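Local structure of phosphorylated carbohydrates phosphatase TM_1254 (Thermotoga maritima msb8, 3KBB) at residues A92-K97 with E124-V129. The protein removes phosphate from several phosphorylated sugars, such as erythrose 4-phosphate, fructose 6-phosphate, 2-deoxyglucose 6-phosphate and mannose 6-phosphate, with the aid of a divalent metal ion. Residues are numbered along the deposited sequence; the frame is centred on the assembly and turned at random. Where two conformers were deposited one is given.
Sequences ALEFVK and EKYFDV
Asp128 OD2 is gripped by two donors: Lys97 NZ at 2.8 Å, in a salt bridge made through the syn lone pair of Asp128 OD2, and the backbone N of Leu103. NZ also bonds the carbonyl oxygen of Ile101, so ammonium and carboxylate are each fixed by a second partner. The lysine reaches the acid through bends at chi2 (-37°) and chi3 (-67°), which carry Lys97 CD past the backbone carbonyl, 3.7 Å from Tyr126 O. With Lys97 cut back to an alanine, the Asp128 carboxylate would probably lose its charged mate and the Tyr126 carbonyl the methylenes CG and CD that lie against it. Both segments belong to the Rossmann-like core of a HAD hydrolase: helix 89-98 packs beside the loop that leads into edge strand 129-131, and strand 102-106, hydrogen-bonded to that edge strand, offers Leu103 to Leu93, Lys97, Tyr126 and Phe127. Leu93 CB lies over one face of the Tyr126 ring in a CH-pi contact, 4.3 Å from the centroid and 22° off the normal; on the opposite face sits Lys125 CG. Leu93 CD1 meets Tyr126 CD2 at 3.8 Å and also nears Phe127 CZ, which Leu93 CD2 touches at 3.9 Å. Tyr126 OH bonds Arg90 NH1, while one water, donating to Glu94 OE2 at 2.7 Å, links that exposed carboxylate to the same hydroxyl.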
# COMPACT_ATOMS: atom_id res chain seq x y z
N ALA A 92 -12.16 0.50 11.73
CA ALA A 92 -11.15 1.42 12.21
C ALA A 92 -11.35 2.79 11.59
O ALA A 92 -11.28 3.79 12.30
CB ALA A 92 -9.77 0.89 11.88
N LEU A 93 -11.60 2.84 10.27
CA LEU A 93 -11.86 4.13 9.61
C LEU A 93 -13.14 4.77 10.16
O LEU A 93 -13.18 5.98 10.46
CB LEU A 93 -11.97 3.96 8.09
CG LEU A 93 -10.73 3.39 7.38
CD1 LEU A 93 -11.04 3.26 5.90
CD2 LEU A 93 -9.59 4.32 7.59
N GLU A 94 -14.18 3.94 10.30
CA GLU A 94 -15.43 4.41 10.91
C GLU A 94 -15.20 4.97 12.32
O GLU A 94 -15.75 6.01 12.69
CB GLU A 94 -16.45 3.28 10.91
CG GLU A 94 -17.04 2.98 9.56
CD GLU A 94 -17.91 1.75 9.57
OE1 GLU A 94 -17.85 0.97 10.57
OE2 GLU A 94 -18.64 1.52 8.57
N PHE A 95 -14.36 4.30 13.11
CA PHE A 95 -14.08 4.78 14.45
C PHE A 95 -13.41 6.16 14.49
O PHE A 95 -13.82 7.04 15.27
CB PHE A 95 -13.25 3.73 15.26
CG PHE A 95 -12.98 4.15 16.68
CD1 PHE A 95 -14.00 4.12 17.64
CD2 PHE A 95 -11.71 4.59 17.06
CE1 PHE A 95 -13.73 4.52 18.96
CE2 PHE A 95 -11.42 4.98 18.35
CZ PHE A 95 -12.46 4.95 19.32
N VAL A 96 -12.37 6.36 13.66
CA VAL A 96 -11.73 7.69 13.63
C VAL A 96 -12.77 8.77 13.29
O VAL A 96 -12.77 9.84 13.92
CB VAL A 96 -10.57 7.77 12.58
CG1 VAL A 96 -9.95 9.15 12.61
CG2 VAL A 96 -9.51 6.67 12.91
N LYS A 97 -13.63 8.50 12.31
CA LYS A 97 -14.64 9.50 11.93
C LYS A 97 -15.61 9.75 13.10
O LYS A 97 -16.00 10.90 13.37
CB LYS A 97 -15.38 9.14 10.64
CG LYS A 97 -14.49 9.27 9.37
CD LYS A 97 -13.50 10.47 9.42
CE LYS A 97 -14.17 11.87 9.38
NZ LYS A 97 -13.19 12.98 9.68
N GLU A 124 -12.99 5.09 -0.26
CA GLU A 124 -12.62 6.45 -0.59
C GLU A 124 -13.41 7.49 0.22
O GLU A 124 -12.89 8.53 0.60
CB GLU A 124 -12.85 6.64 -2.07
CG GLU A 124 -11.99 7.65 -2.72
CD GLU A 124 -12.38 7.77 -4.15
OE1 GLU A 124 -12.04 6.84 -4.91
OE2 GLU A 124 -13.09 8.75 -4.48
N LYS A 125 -14.67 7.20 0.51
CA LYS A 125 -15.53 8.15 1.21
C LYS A 125 -15.10 8.57 2.63
O LYS A 125 -15.52 9.63 3.14
CB LYS A 125 -16.95 7.58 1.25
CG LYS A 125 -17.04 6.27 2.04
CD LYS A 125 -18.46 5.70 2.04
CE LYS A 125 -18.47 4.45 2.86
NZ LYS A 125 -19.72 3.64 2.72
N TYR A 126 -14.27 7.76 3.28
CA TYR A 126 -13.82 8.12 4.63
C TYR A 126 -12.82 9.26 4.79
O TYR A 126 -12.71 9.90 5.87
CB TYR A 126 -13.28 6.88 5.36
CG TYR A 126 -14.28 5.77 5.42
CD1 TYR A 126 -15.34 5.83 6.34
CD2 TYR A 126 -14.22 4.70 4.53
CE1 TYR A 126 -16.27 4.82 6.38
CE2 TYR A 126 -15.19 3.66 4.58
CZ TYR A 126 -16.20 3.75 5.53
OH TYR A 126 -17.16 2.77 5.61
N PHE A 127 -12.02 9.48 3.76
CA PHE A 127 -10.86 10.33 3.92
C PHE A 127 -11.12 11.81 3.72
O PHE A 127 -11.86 12.18 2.80
CB PHE A 127 -9.77 9.82 2.98
CG PHE A 127 -9.26 8.46 3.39
CD1 PHE A 127 -8.36 8.36 4.44
CD2 PHE A 127 -9.77 7.32 2.81
CE1 PHE A 127 -7.93 7.13 4.88
CE2 PHE A 127 -9.32 6.06 3.19
CZ PHE A 127 -8.41 5.96 4.28
N ASP A 128 -10.50 12.62 4.56
CA ASP A 128 -10.51 14.06 4.47
C ASP A 128 -9.36 14.55 3.58
O ASP A 128 -9.49 15.54 2.83
CB ASP A 128 -10.32 14.59 5.87
CG ASP A 128 -11.46 14.15 6.80
OD1 ASP A 128 -12.63 14.52 6.53
OD2 ASP A 128 -11.22 13.39 7.78
N VAL A 129 -8.23 13.86 3.68
CA VAL A 129 -7.03 14.25 2.94
C VAL A 129 -6.47 13.00 2.31
O VAL A 129 -6.35 11.95 2.98
CB VAL A 129 -5.99 14.89 3.90
CG1 VAL A 129 -4.58 14.91 3.30
CG2 VAL A 129 -6.44 16.31 4.33
O HOH W 1 -19.34 3.40 6.76